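Local coordinates for p-47 protein (PDB 5WIX) that is of unknown function but adopts a BPI-like TULIP-domain fold, consistent with a possible role in binding lipids or other apolar ligands, at residues 242-247 with 275-280; 305-310 with 335-340; 183-188 with 234-239; 254-259 with 388-393. All coordinates share one frame; numbering follows the deposited sequence.

Interaction 1 (242-247 with 275-280)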
loop_
_atom_site.group_PDB
_atom_site.type_symbol
_atom_site.label_atom_id
_atom_site.label_comp_id
_atom_site.label_asym_id
_atom_site.label_seq_id
_atom_site.Cartn_x
_atom_site.Cartn_y
_atom_site.Cartn_z
ATOM N N LEU A 242 -5.857 -8.107 -2.881
ATOM C CA LEU A 242 -4.621 -8.558 -2.228
ATOM C C LEU A 242 -4.818 -8.840 -0.741
ATOM O O LEU A 242 -4.227 -9.771 -0.172
ATOM C CB LEU A 242 -3.523 -7.520 -2.416
ATOM C CG LEU A 242 -3.073 -7.354 -3.868
ATOM C CD1 LEU A 242 -1.913 -6.390 -3.931
ATOM C CD2 LEU A 242 -2.667 -8.686 -4.466
ATOM N N PHE A 243 -5.672 -8.036 -0.121
ATOM C CA PHE A 243 -6.015 -8.245 1.278
ATOM C C PHE A 243 -6.737 -9.573 1.483
ATOM O O PHE A 243 -6.343 -10.377 2.337
ATOM C CB PHE A 243 -6.895 -7.121 1.784
ATOM C CG PHE A 243 -7.615 -7.446 3.060
ATOM C CD1 PHE A 243 -6.942 -7.433 4.277
ATOM C CD2 PHE A 243 -8.975 -7.733 3.046
ATOM C CE1 PHE A 243 -7.616 -7.709 5.465
ATOM C CE2 PHE A 243 -9.654 -8.014 4.234
ATOM C CZ PHE A 243 -8.977 -8.002 5.443
ATOM N N MET A 244 -7.803 -9.782 0.709
ATOM C CA MET A 244 -8.557 -11.028 0.758
ATOM C C MET A 244 -7.642 -12.245 0.548
ATOM O O MET A 244 -7.615 -13.168 1.372
ATOM C CB MET A 244 -9.666 -11.029 -0.300
ATOM C CG MET A 244 -10.931 -10.231 0.055
ATOM S SD MET A 244 -11.468 -10.383 1.771
ATOM C CE MET A 244 -13.253 -10.356 1.559
ATOM N N GLU A 245 -6.886 -12.216 -0.550
ATOM C CA GLU A 245 -6.043 -13.338 -0.945
ATOM C C GLU A 245 -4.855 -13.579 -0.019
ATOM O O GLU A 245 -4.580 -14.718 0.358
ATOM C CB GLU A 245 -5.531 -13.129 -2.367
ATOM C CG GLU A 245 -4.996 -14.375 -3.040
ATOM C CD GLU A 245 -4.524 -14.108 -4.451
ATOM O OE1 GLU A 245 -4.466 -12.922 -4.846
ATOM O OE2 GLU A 245 -4.207 -15.081 -5.167
ATOM N N ASN A 246 -4.148 -12.522 0.360
ATOM C CA ASN A 246 -2.863 -12.746 1.011
ATOM C C ASN A 246 -2.853 -12.409 2.490
ATOM O O ASN A 246 -1.875 -12.699 3.189
ATOM C CB ASN A 246 -1.780 -11.973 0.270
ATOM C CG ASN A 246 -1.732 -12.343 -1.200
ATOM O OD1 ASN A 246 -2.421 -11.736 -2.026
ATOM N ND2 ASN A 246 -0.942 -13.371 -1.530
ATOM N N LEU A 247 -3.951 -11.838 2.981
ATOM C CA LEU A 247 -4.001 -11.485 4.398
ATOM C C LEU A 247 -5.072 -12.252 5.156
ATOM O O LEU A 247 -4.785 -12.873 6.189
ATOM C CB LEU A 247 -4.201 -9.978 4.564
ATOM C CG LEU A 247 -2.870 -9.251 4.391
ATOM C CD1 LEU A 247 -3.004 -7.738 4.568
ATOM C CD2 LEU A 247 -1.894 -9.844 5.399
ATOM N N GLY A 275 -12.656 -8.364 -4.612
ATOM C CA GLY A 275 -12.619 -9.818 -4.593
ATOM C C GLY A 275 -13.394 -10.545 -3.500
ATOM O O GLY A 275 -13.441 -10.098 -2.346
ATOM N N ILE A 276 -13.985 -11.685 -3.868
ATOM C CA ILE A 276 -14.736 -12.539 -2.938
ATOM C C ILE A 276 -14.060 -13.897 -2.660
ATOM O O ILE A 276 -13.491 -14.521 -3.560
ATOM C CB ILE A 276 -16.162 -12.795 -3.472
ATOM C CG1 ILE A 276 -16.977 -11.512 -3.405
ATOM C CG2 ILE A 276 -16.872 -13.881 -2.672
ATOM C CD1 ILE A 276 -18.457 -11.726 -3.645
ATOM N N ILE A 277 -14.122 -14.348 -1.413
ATOM C CA ILE A 277 -13.639 -15.677 -1.067
ATOM C C ILE A 277 -14.715 -16.750 -1.250
ATOM O O ILE A 277 -15.699 -16.790 -0.504
ATOM C CB ILE A 277 -13.158 -15.733 0.379
ATOM C CG1 ILE A 277 -11.972 -14.787 0.582
ATOM C CG2 ILE A 277 -12.781 -17.161 0.743
ATOM C CD1 ILE A 277 -11.389 -14.760 2.015
ATOM N N LYS A 278 -14.538 -17.617 -2.237
ATOM C CA LYS A 278 -15.391 -18.791 -2.327
ATOM C C LYS A 278 -14.594 -20.082 -2.105
ATOM O O LYS A 278 -13.373 -20.109 -2.262
ATOM C CB LYS A 278 -16.108 -18.821 -3.670
ATOM C CG LYS A 278 -17.201 -17.774 -3.802
ATOM C CD LYS A 278 -18.217 -18.222 -4.847
ATOM C CE LYS A 278 -19.373 -17.245 -4.985
ATOM N NZ LYS A 278 -18.944 -15.965 -5.615
ATOM N N ASN A 279 -15.279 -21.147 -1.707
ATOM C CA ASN A 279 -14.635 -22.457 -1.613
ATOM C C ASN A 279 -14.441 -23.101 -2.995
ATOM O O ASN A 279 -15.288 -22.964 -3.893
ATOM C CB ASN A 279 -15.447 -23.378 -0.715
ATOM C CG ASN A 279 -16.834 -23.642 -1.257
ATOM O OD1 ASN A 279 -17.467 -22.770 -1.857
ATOM N ND2 ASN A 279 -17.316 -24.858 -1.050
ATOM N N LYS A 280 -13.314 -23.790 -3.168
ATOM C CA LYS A 280 -12.969 -24.390 -4.462
ATOM C C LYS A 280 -13.700 -25.704 -4.602
ATOM O O LYS A 280 -13.979 -26.168 -5.707
ATOM C CB LYS A 280 -11.451 -24.606 -4.588
ATOM C CG LYS A 280 -10.974 -25.123 -5.960
ATOM C CD LYS A 280 -9.478 -25.510 -5.957
ATOM C CE LYS A 280 -8.540 -24.297 -5.882
ATOM N NZ LYS A 280 -7.094 -24.686 -5.856
#
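Gly275 opens the strand right beside Met244, their CA atoms 6.8 Å apart, the nearest backbone approach between helix and strand. With no side chain on the glycine, the side chain of Met244 comes up to the glycine's carbonyl oxygen: CG of Met244 is 3.5 Å from O of Gly275, and its terminal CE comes back to 3.9 Å from O of the same residue. That double approach follows from bends at chi2 (-40°) and chi3 (-144°), which curl the methionine chain round the carbonyl oxygen. The backbone N of Gly275 is bonded in turn to Glu240 OE1, at the start of the same helix. At Ile276 the side chain points away from the helix, and its backbone pairs with Ile268 on strand 265-269. Here the arrangement is a helix packed on a curled antiparallel sheet, the kind of layering expected of a TULIP domain; strand 275-279 runs between strands 265-269 and 293-307. Ile277 next turns inward at its tip. An extended chi2 (-180°) carries CD1 of Ile277 to 4.1 Å from O of Met244, a contact with the helix backbone. The apolar touch is with the thioether, CD1 of Ile277 lying 4.4 Å from SD of Met244. The same isoleucine also meets Leu248 and Leu249 one turn further along the helix, while Met244 packs on Leu306 of strand 293-307.

Interaction 2 (305-310 with 335-340)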
loop_
_atom_site.group_PDB
_atom_site.type_symbol
_atom_site.label_atom_id
_atom_site.label_comp_id
_atom_site.label_asym_id
_atom_site.label_seq_id
_atom_site.Cartn_x
_atom_site.Cartn_y
_atom_site.Cartn_z
ATOM N N GLU A 305 -17.431 -12.309 1.624
ATOM C CA GLU A 305 -17.195 -11.041 0.904
ATOM C C GLU A 305 -17.074 -9.868 1.883
ATOM O O GLU A 305 -17.632 -9.906 2.983
ATOM C CB GLU A 305 -18.312 -10.766 -0.129
ATOM C CG GLU A 305 -19.591 -10.124 0.420
ATOM C CD GLU A 305 -20.691 -9.966 -0.640
ATOM O OE1 GLU A 305 -20.967 -10.946 -1.365
ATOM O OE2 GLU A 305 -21.282 -8.863 -0.744
ATOM N N LEU A 306 -16.338 -8.829 1.499
ATOM C CA LEU A 306 -16.175 -7.689 2.399
ATOM C C LEU A 306 -17.423 -6.817 2.374
ATOM O O LEU A 306 -18.000 -6.561 1.314
ATOM C CB LEU A 306 -14.949 -6.874 2.032
ATOM C CG LEU A 306 -14.516 -5.910 3.130
ATOM C CD1 LEU A 306 -14.169 -6.671 4.382
ATOM C CD2 LEU A 306 -13.341 -5.069 2.677
ATOM N N PHE A 307 -17.822 -6.347 3.549
ATOM C CA PHE A 307 -19.160 -5.788 3.749
ATOM C C PHE A 307 -19.127 -4.570 4.698
ATOM O O PHE A 307 -18.458 -4.591 5.738
ATOM C CB PHE A 307 -20.066 -6.925 4.258
ATOM C CG PHE A 307 -21.324 -6.489 4.961
ATOM C CD1 PHE A 307 -22.438 -6.088 4.246
ATOM C CD2 PHE A 307 -21.419 -6.581 6.345
ATOM C CE1 PHE A 307 -23.607 -5.726 4.904
ATOM C CE2 PHE A 307 -22.581 -6.217 7.010
ATOM C CZ PHE A 307 -23.676 -5.789 6.291
ATOM N N GLU A 308 -19.816 -3.499 4.313
ATOM C CA GLU A 308 -19.837 -2.246 5.086
ATOM C C GLU A 308 -18.435 -1.756 5.483
ATOM O O GLU A 308 -18.246 -1.269 6.602
ATOM C CB GLU A 308 -20.703 -2.394 6.356
ATOM C CG GLU A 308 -22.207 -2.120 6.148
ATOM C CD GLU A 308 -23.071 -2.468 7.365
ATOM O OE1 GLU A 308 -22.514 -2.659 8.474
ATOM O OE2 GLU A 308 -24.315 -2.557 7.199
ATOM N N GLY A 309 -17.463 -1.900 4.580
ATOM C CA GLY A 309 -16.124 -1.373 4.802
ATOM C C GLY A 309 -15.178 -2.188 5.666
ATOM O O GLY A 309 -14.125 -2.619 5.183
ATOM N N ASN A 310 -15.534 -2.398 6.937
ATOM C CA ASN A 310 -14.637 -3.077 7.881
ATOM C C ASN A 310 -15.165 -4.432 8.412
ATOM O O ASN A 310 -14.530 -5.069 9.269
ATOM C CB ASN A 310 -14.324 -2.152 9.065
ATOM C CG ASN A 310 -15.542 -1.877 9.949
ATOM O OD1 ASN A 310 -16.692 -1.960 9.501
ATOM N ND2 ASN A 310 -15.287 -1.533 11.216
ATOM N N GLU A 335 -25.357 -17.614 8.254
ATOM C CA GLU A 335 -24.816 -16.309 7.857
ATOM C C GLU A 335 -24.229 -15.643 9.093
ATOM O O GLU A 335 -24.882 -15.574 10.139
ATOM C CB GLU A 335 -25.866 -15.401 7.222
ATOM C CG GLU A 335 -25.269 -14.064 6.740
ATOM C CD GLU A 335 -26.299 -13.051 6.237
ATOM O OE1 GLU A 335 -26.117 -12.506 5.125
ATOM O OE2 GLU A 335 -27.279 -12.780 6.962
ATOM N N CYS A 336 -22.996 -15.157 8.979
ATOM C CA CYS A 336 -22.268 -14.682 10.155
ATOM C C CYS A 336 -21.305 -13.548 9.838
ATOM O O CYS A 336 -20.290 -13.741 9.151
ATOM C CB CYS A 336 -21.497 -15.836 10.805
ATOM S SG CYS A 336 -20.509 -15.348 12.239
ATOM N N ILE A 337 -21.634 -12.374 10.370
ATOM C CA ILE A 337 -20.847 -11.160 10.210
ATOM C C ILE A 337 -19.690 -11.083 11.210
ATOM O O ILE A 337 -19.905 -11.151 12.424
ATOM C CB ILE A 337 -21.730 -9.949 10.395
ATOM C CG1 ILE A 337 -23.056 -10.145 9.653
ATOM C CG2 ILE A 337 -20.988 -8.689 9.973
ATOM C CD1 ILE A 337 -22.912 -10.217 8.165
ATOM N N THR A 338 -18.462 -10.952 10.712
ATOM C CA THR A 338 -17.327 -10.712 11.595
ATOM C C THR A 338 -16.762 -9.330 11.314
ATOM O O THR A 338 -17.014 -8.775 10.243
ATOM C CB THR A 338 -16.232 -11.752 11.421
ATOM O OG1 THR A 338 -15.806 -11.753 10.054
ATOM C CG2 THR A 338 -16.768 -13.103 11.751
ATOM N N LYS A 339 -15.989 -8.795 12.263
ATOM C CA LYS A 339 -15.542 -7.400 12.211
ATOM C C LYS A 339 -14.046 -7.187 12.451
ATOM O O LYS A 339 -13.476 -7.741 13.386
ATOM C CB LYS A 339 -16.323 -6.570 13.237
ATOM C CG LYS A 339 -15.916 -5.112 13.314
ATOM C CD LYS A 339 -16.677 -4.362 14.415
ATOM C CE LYS A 339 -16.368 -2.850 14.390
ATOM N NZ LYS A 339 -17.073 -2.065 15.451
ATOM N N PHE A 340 -13.430 -6.351 11.618
ATOM C CA PHE A 340 -12.034 -5.961 11.786
ATOM C C PHE A 340 -11.839 -5.274 13.124
ATOM O O PHE A 340 -12.720 -4.569 13.596
ATOM C CB PHE A 340 -11.605 -5.041 10.646
ATOM C CG PHE A 340 -10.254 -4.406 10.838
ATOM C CD1 PHE A 340 -9.103 -5.048 10.408
ATOM C CD2 PHE A 340 -10.138 -3.146 11.405
ATOM C CE1 PHE A 340 -7.859 -4.455 10.568
ATOM C CE2 PHE A 340 -8.901 -2.548 11.561
ATOM C CZ PHE A 340 -7.763 -3.199 11.143
#
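The two backbones draw together from 8.6 Å between the CA atoms of Phe307 and Ile337 to 5.5 Å between those of Asn310 and Phe340, where Phe340 N donates to Asn310 O over 2.9 Å. This bond is nearly straight at the hydrogen (166°), and the donor lies close to the extension of the acceptor's C=O bond (169°). CB of Phe340 packs by the same oxygen, but its ring leads off toward Ile420 and Leu422 of strand 414-422. Asn310 reaches its place through a tight turn, with Glu308 and Gly309 both at positive phi. Its side-chain amide meets Lys339: ND2 of Asn310 rests 3.6 Å from CE of Lys339, against the aliphatic part of a fully extended lysine chain. The turn belongs to the hairpin joining strands 293-307 and 311-322 of the curled antiparallel sheet of this TULIP-like fold. Strand 311-322 pairs with strand 328-343 as well, so the hairpin's end bends over to touch the strand beyond its own partner. Further back, Phe307 and Ile337 supply the apolar part, crossing at about a right angle. With chi1 at 160°, CG of Phe307 swings opposite its backbone N, and ring atom CE2 of Phe307 meets both CG2 and CD1 of Ile337, each at 4.2 Å. CG of Glu308 lies over one face of that phenylalanine ring, near the rim.

Interaction 3 (183-188 with 234-239); sequences VWMNPK and VGLLIS
Two torsions set up the meetings of Trp184 with Ile238 and of Met185 with Leu236: chi1 of 63° places the indole between the tryptophan's own backbone N and carbonyl carbon, while chi3 of Met185 at 86° bends the thioether so that its methyl turns to Leu236. The indole then presents its far, six-membered end: CH2 of Trp184 is 4.1 Å from CD1 of Ile238, which lies at the ring's edge near its plane, and the two side chains cross at about a right angle. Met185 and Leu236 extend from their backbones and meet end to end, CE of Met185 standing 4.2 Å from CD1 of Leu236. All of it is apolar contact between side-chain ends, since the backbones stay well apart, 9.2 Å even between the CA atoms of Met185 and Ile238. In the fold, residues 183-186 lead into strand 187-195, with a corner in the chain at Lys188; that strand is an outermost one of a six-stranded antiparallel sheet, and the contact reaches back to strand 234-238 of the same sheet near the middle of the elongated chain. Met185 also touches Ile25 and Tyr27 on neighbouring strand 25-30, and CG of Met185 covers part of one face of the Trp184 ring. On the strand's side, Ser239 follows Ile238 as the N-cap of helix 240-252, its OG weakly bonded to Leu242 N.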
loop_
_atom_site.group_PDB
_atom_site.type_symbol
_atom_site.label_atom_id
_atom_site.label_comp_id
_atom_site.label_asym_id
_atom_site.label_seq_id
_atom_site.Cartn_x
_atom_site.Cartn_y
_atom_site.Cartn_z
ATOM N N VAL A 183 6.338 -12.224 -1.625
ATOM C CA VAL A 183 6.237 -12.328 -3.072
ATOM C C VAL A 183 4.983 -11.689 -3.661
ATOM O O VAL A 183 5.017 -11.151 -4.770
ATOM C CB VAL A 183 6.306 -13.810 -3.496
ATOM C CG1 VAL A 183 6.314 -13.944 -5.007
ATOM C CG2 VAL A 183 7.546 -14.462 -2.892
ATOM N N TRP A 184 3.883 -11.727 -2.924
ATOM C CA TRP A 184 2.649 -11.208 -3.469
ATOM C C TRP A 184 2.659 -9.690 -3.529
ATOM O O TRP A 184 1.820 -9.086 -4.197
ATOM C CB TRP A 184 1.465 -11.677 -2.654
ATOM C CG TRP A 184 1.456 -11.203 -1.249
ATOM C CD1 TRP A 184 1.932 -11.864 -0.162
ATOM C CD2 TRP A 184 0.899 -9.978 -0.759
ATOM N NE1 TRP A 184 1.725 -11.123 0.975
ATOM C CE2 TRP A 184 1.090 -9.962 0.638
ATOM C CE3 TRP A 184 0.272 -8.885 -1.366
ATOM C CZ2 TRP A 184 0.674 -8.896 1.439
ATOM C CZ3 TRP A 184 -0.141 -7.827 -0.568
ATOM C CH2 TRP A 184 0.063 -7.841 0.818
ATOM N N MET A 185 3.600 -9.080 -2.816
ATOM C CA MET A 185 3.728 -7.630 -2.800
ATOM C C MET A 185 4.650 -7.127 -3.895
ATOM O O MET A 185 4.686 -5.928 -4.170
ATOM C CB MET A 185 4.258 -7.135 -1.455
ATOM C CG MET A 185 3.200 -6.736 -0.460
ATOM S SD MET A 185 3.966 -6.083 1.036
ATOM C CE MET A 185 4.178 -4.363 0.583
ATOM N N ASN A 186 5.410 -8.035 -4.499
ATOM C CA ASN A 186 6.383 -7.639 -5.510
ATOM C C ASN A 186 5.712 -6.983 -6.708
ATOM O O ASN A 186 4.779 -7.534 -7.286
ATOM C CB ASN A 186 7.214 -8.839 -5.959
ATOM C CG ASN A 186 8.150 -9.333 -4.873
ATOM O OD1 ASN A 186 8.618 -8.551 -4.037
ATOM N ND2 ASN A 186 8.423 -10.641 -4.872
ATOM N N PRO A 187 6.171 -5.772 -7.059
ATOM C CA PRO A 187 5.647 -4.962 -8.165
ATOM C C PRO A 187 6.248 -5.298 -9.516
ATOM O O PRO A 187 7.454 -5.522 -9.593
ATOM C CB PRO A 187 6.047 -3.545 -7.769
ATOM C CG PRO A 187 7.264 -3.718 -6.938
ATOM C CD PRO A 187 7.112 -5.011 -6.214
ATOM N N LYS A 188 5.426 -5.303 -10.563
ATOM C CA LYS A 188 5.917 -5.486 -11.932
ATOM C C LYS A 188 6.007 -4.141 -12.637
ATOM O O LYS A 188 7.059 -3.756 -13.142
ATOM C CB LYS A 188 5.011 -6.428 -12.724
ATOM N N VAL A 234 4.436 8.024 6.990
ATOM C CA VAL A 234 4.415 7.136 5.827
ATOM C C VAL A 234 3.153 6.271 5.819
ATOM O O VAL A 234 2.649 5.854 6.869
ATOM C CB VAL A 234 5.674 6.232 5.768
ATOM C CG1 VAL A 234 5.594 5.247 4.610
ATOM C CG2 VAL A 234 6.909 7.066 5.603
ATOM N N GLY A 235 2.630 6.038 4.621
ATOM C CA GLY A 235 1.431 5.254 4.443
ATOM C C GLY A 235 1.570 4.241 3.325
ATOM O O GLY A 235 2.418 4.371 2.421
ATOM N N LEU A 236 0.710 3.225 3.404
ATOM C CA LEU A 236 0.690 2.094 2.478
ATOM C C LEU A 236 -0.754 1.635 2.328
ATOM O O LEU A 236 -1.422 1.351 3.326
ATOM C CB LEU A 236 1.597 0.982 3.004
ATOM C CG LEU A 236 1.989 -0.300 2.251
ATOM C CD1 LEU A 236 3.383 -0.770 2.591
ATOM C CD2 LEU A 236 0.988 -1.407 2.589
ATOM N N LEU A 237 -1.230 1.578 1.089
ATOM C CA LEU A 237 -2.596 1.149 0.824
ATOM C C LEU A 237 -2.684 -0.128 -0.012
ATOM O O LEU A 237 -2.308 -0.133 -1.194
ATOM C CB LEU A 237 -3.373 2.246 0.115
ATOM C CG LEU A 237 -4.872 1.971 0.220
ATOM C CD1 LEU A 237 -5.186 1.550 1.652
ATOM C CD2 LEU A 237 -5.683 3.199 -0.175
ATOM N N ILE A 238 -3.202 -1.200 0.597
ATOM C CA ILE A 238 -3.397 -2.486 -0.093
ATOM C C ILE A 238 -4.821 -2.621 -0.638
ATOM O O ILE A 238 -5.801 -2.401 0.098
ATOM C CB ILE A 238 -3.111 -3.667 0.842
ATOM C CG1 ILE A 238 -1.619 -3.761 1.147
ATOM C CG2 ILE A 238 -3.577 -4.951 0.221
ATOM C CD1 ILE A 238 -1.334 -4.338 2.519
ATOM N N SER A 239 -4.925 -2.958 -1.926
ATOM C CA SER A 239 -6.216 -3.174 -2.586
ATOM C C SER A 239 -7.032 -4.245 -1.859
ATOM O O SER A 239 -6.466 -5.098 -1.167
ATOM C CB SER A 239 -6.010 -3.596 -4.037
ATOM O OG SER A 239 -5.660 -4.978 -4.113
#

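Interaction 4 (254-259 with 388-393)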
loop_
_atom_site.group_PDB
_atom_site.type_symbol
_atom_site.label_atom_id
_atom_site.label_comp_id
_atom_site.label_asym_id
_atom_site.label_seq_id
_atom_site.Cartn_x
_atom_site.Cartn_y
_atom_site.Cartn_z
ATOM N N SER A 254 -6.775 -21.965 7.437
ATOM C CA SER A 254 -6.007 -22.842 8.306
ATOM C C SER A 254 -6.613 -22.771 9.687
ATOM O O SER A 254 -5.952 -23.066 10.681
ATOM C CB SER A 254 -4.537 -22.420 8.377
ATOM O OG SER A 254 -4.339 -21.420 9.379
ATOM N N ASN A 255 -7.858 -22.321 9.757
ATOM C CA ASN A 255 -8.512 -22.218 11.048
ATOM C C ASN A 255 -9.655 -23.210 11.157
ATOM O O ASN A 255 -10.509 -23.075 12.051
ATOM C CB ASN A 255 -9.048 -20.808 11.279
ATOM C CG ASN A 255 -8.950 -20.395 12.730
ATOM O OD1 ASN A 255 -7.921 -20.658 13.388
ATOM N ND2 ASN A 255 -10.022 -19.767 13.256
ATOM N N MET A 256 -9.672 -24.193 10.251
ATOM C CA MET A 256 -10.844 -25.042 10.104
ATOM C C MET A 256 -10.545 -26.547 10.142
ATOM O O MET A 256 -11.301 -27.365 9.613
ATOM C CB MET A 256 -11.572 -24.673 8.804
ATOM C CG MET A 256 -12.267 -23.343 8.883
ATOM S SD MET A 256 -13.167 -22.925 7.361
ATOM C CE MET A 256 -12.049 -23.618 6.183
ATOM N N GLY A 257 -9.458 -26.928 10.790
ATOM C CA GLY A 257 -9.089 -28.331 10.813
ATOM C C GLY A 257 -8.109 -28.782 9.741
ATOM O O GLY A 257 -7.819 -28.072 8.777
ATOM N N SER A 258 -7.619 -30.001 9.906
ATOM C CA SER A 258 -6.505 -30.506 9.122
ATOM C C SER A 258 -6.872 -30.912 7.704
ATOM O O SER A 258 -5.972 -31.192 6.900
ATOM C CB SER A 258 -5.870 -31.693 9.847
ATOM O OG SER A 258 -6.801 -32.264 10.756
ATOM N N ASN A 259 -8.163 -30.955 7.374
ATOM C CA ASN A 259 -8.514 -31.333 6.003
ATOM C C ASN A 259 -9.013 -30.137 5.220
ATOM O O ASN A 259 -9.697 -30.278 4.196
ATOM C CB ASN A 259 -9.546 -32.459 5.977
ATOM C CG ASN A 259 -9.088 -33.675 6.751
ATOM O OD1 ASN A 259 -7.968 -34.175 6.552
ATOM N ND2 ASN A 259 -9.938 -34.140 7.671
ATOM N N ARG A 388 -18.916 -20.868 12.940
ATOM C CA ARG A 388 -18.814 -19.544 13.515
ATOM C C ARG A 388 -17.525 -19.350 14.314
ATOM O O ARG A 388 -16.759 -18.433 14.052
ATOM C CB ARG A 388 -20.019 -19.267 14.411
ATOM C CG ARG A 388 -19.847 -18.022 15.240
ATOM C CD ARG A 388 -21.077 -17.715 16.035
ATOM N NE ARG A 388 -21.261 -18.687 17.093
ATOM C CZ ARG A 388 -22.400 -18.860 17.751
ATOM N NH1 ARG A 388 -23.467 -18.119 17.443
ATOM N NH2 ARG A 388 -22.467 -19.782 18.710
ATOM N N ASP A 389 -17.274 -20.242 15.260
ATOM C CA ASP A 389 -16.102 -20.132 16.121
ATOM C C ASP A 389 -14.802 -19.963 15.308
ATOM O O ASP A 389 -13.852 -19.306 15.769
ATOM C CB ASP A 389 -16.009 -21.359 17.051
ATOM C CG ASP A 389 -16.942 -21.262 18.268
ATOM O OD1 ASP A 389 -18.019 -20.616 18.182
ATOM O OD2 ASP A 389 -16.586 -21.846 19.321
ATOM N N SER A 390 -14.777 -20.529 14.099
ATOM C CA SER A 390 -13.550 -20.569 13.300
ATOM C C SER A 390 -13.355 -19.274 12.550
ATOM O O SER A 390 -12.284 -19.030 12.007
ATOM C CB SER A 390 -13.576 -21.716 12.287
ATOM O OG SER A 390 -14.448 -21.387 11.211
ATOM N N LEU A 391 -14.424 -18.485 12.480
ATOM C CA LEU A 391 -14.390 -17.169 11.871
ATOM C C LEU A 391 -13.859 -16.072 12.800
ATOM O O LEU A 391 -13.932 -14.897 12.457
ATOM C CB LEU A 391 -15.789 -16.774 11.416
ATOM C CG LEU A 391 -16.378 -17.749 10.417
ATOM C CD1 LEU A 391 -17.707 -17.210 9.884
ATOM C CD2 LEU A 391 -15.396 -17.987 9.281
ATOM N N ALA A 392 -13.358 -16.445 13.977
ATOM C CA ALA A 392 -12.937 -15.450 14.956
ATOM C C ALA A 392 -11.513 -15.683 15.399
ATOM O O ALA A 392 -11.258 -16.313 16.421
ATOM C CB ALA A 392 -13.855 -15.439 16.151
ATOM N N PHE A 393 -10.598 -15.105 14.639
ATOM C CA PHE A 393 -9.178 -15.324 14.801
ATOM C C PHE A 393 -8.391 -14.010 14.779
ATOM O O PHE A 393 -8.974 -12.927 14.766
ATOM C CB PHE A 393 -8.698 -16.245 13.680
ATOM C CG PHE A 393 -9.249 -15.880 12.344
ATOM C CD1 PHE A 393 -8.641 -14.871 11.571
ATOM C CD2 PHE A 393 -10.405 -16.490 11.874
ATOM C CE1 PHE A 393 -9.158 -14.504 10.322
ATOM C CE2 PHE A 393 -10.935 -16.143 10.633
ATOM C CZ PHE A 393 -10.304 -15.135 9.854
#
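One hydrogen bond joins the two segments, from ND2 of Asn255 to O of Ser390 at 2.7 Å. The approach is nearly straight at the hydrogen (167°), and the acceptor sits in the plane of the asparagine amide. At the carbonyl the geometry is less direct: the C=O...N angle is 118°, and the donor is tilted 33° from the carbonyl plane. Ser390 O also lies in plane at the edge of the Phe393 ring, so the oxygen has the amide as donor and the aromatic rim close by. Segment 388-393 carries on from the long helix 370-390, which lies against the curled antiparallel sheet as in TULIP folds, and it meets the loop that follows helix 240-252. Van der Waals contacts fill in round the bond. ND2 of Asn255 lies 3.6 Å from CD2 of Phe393, coming at the ring obliquely, and is 3.8 Å from CB of the same phenylalanine. CB of Ser390 packs 3.4 Å from the backbone O of Asn255. Next along the loop, CG of Met256 touches Ser390 at two atoms, 3.7 Å from OG and 4.0 Å from CB. That hydroxyl's hydrogen bond is to Phe387 O, three residues back, which leaves the methionine methylene as a merely apolar neighbour. Both Met256 and Ser390 also pack on Trp285, and Phe393 continues onto Leu248, Lys251 and Leu252 of helix 240-252.

Overall arrangement
Helix 240-252 ties most of this together. Interaction 3 ends at its N-cap and interaction 1 uses its first turns; they touch where CB of Leu242 is 3.9 Å from CZ3 of Trp184. Interactions 1 and 2, with centres 13 Å apart, share the curled sheet through neighbouring strands 275-279 and 293-307, and CE of Met244 reaches 3.4 Å from N of Leu306. Interaction 4 meets interaction 2 on strand 328-343, where CG2 of Thr338 lies 3.4 Å from O of Leu391. Interactions 3 and 4 are farthest apart, about 27 Å between centres: the first is near the middle of the chain, the second well out in one half.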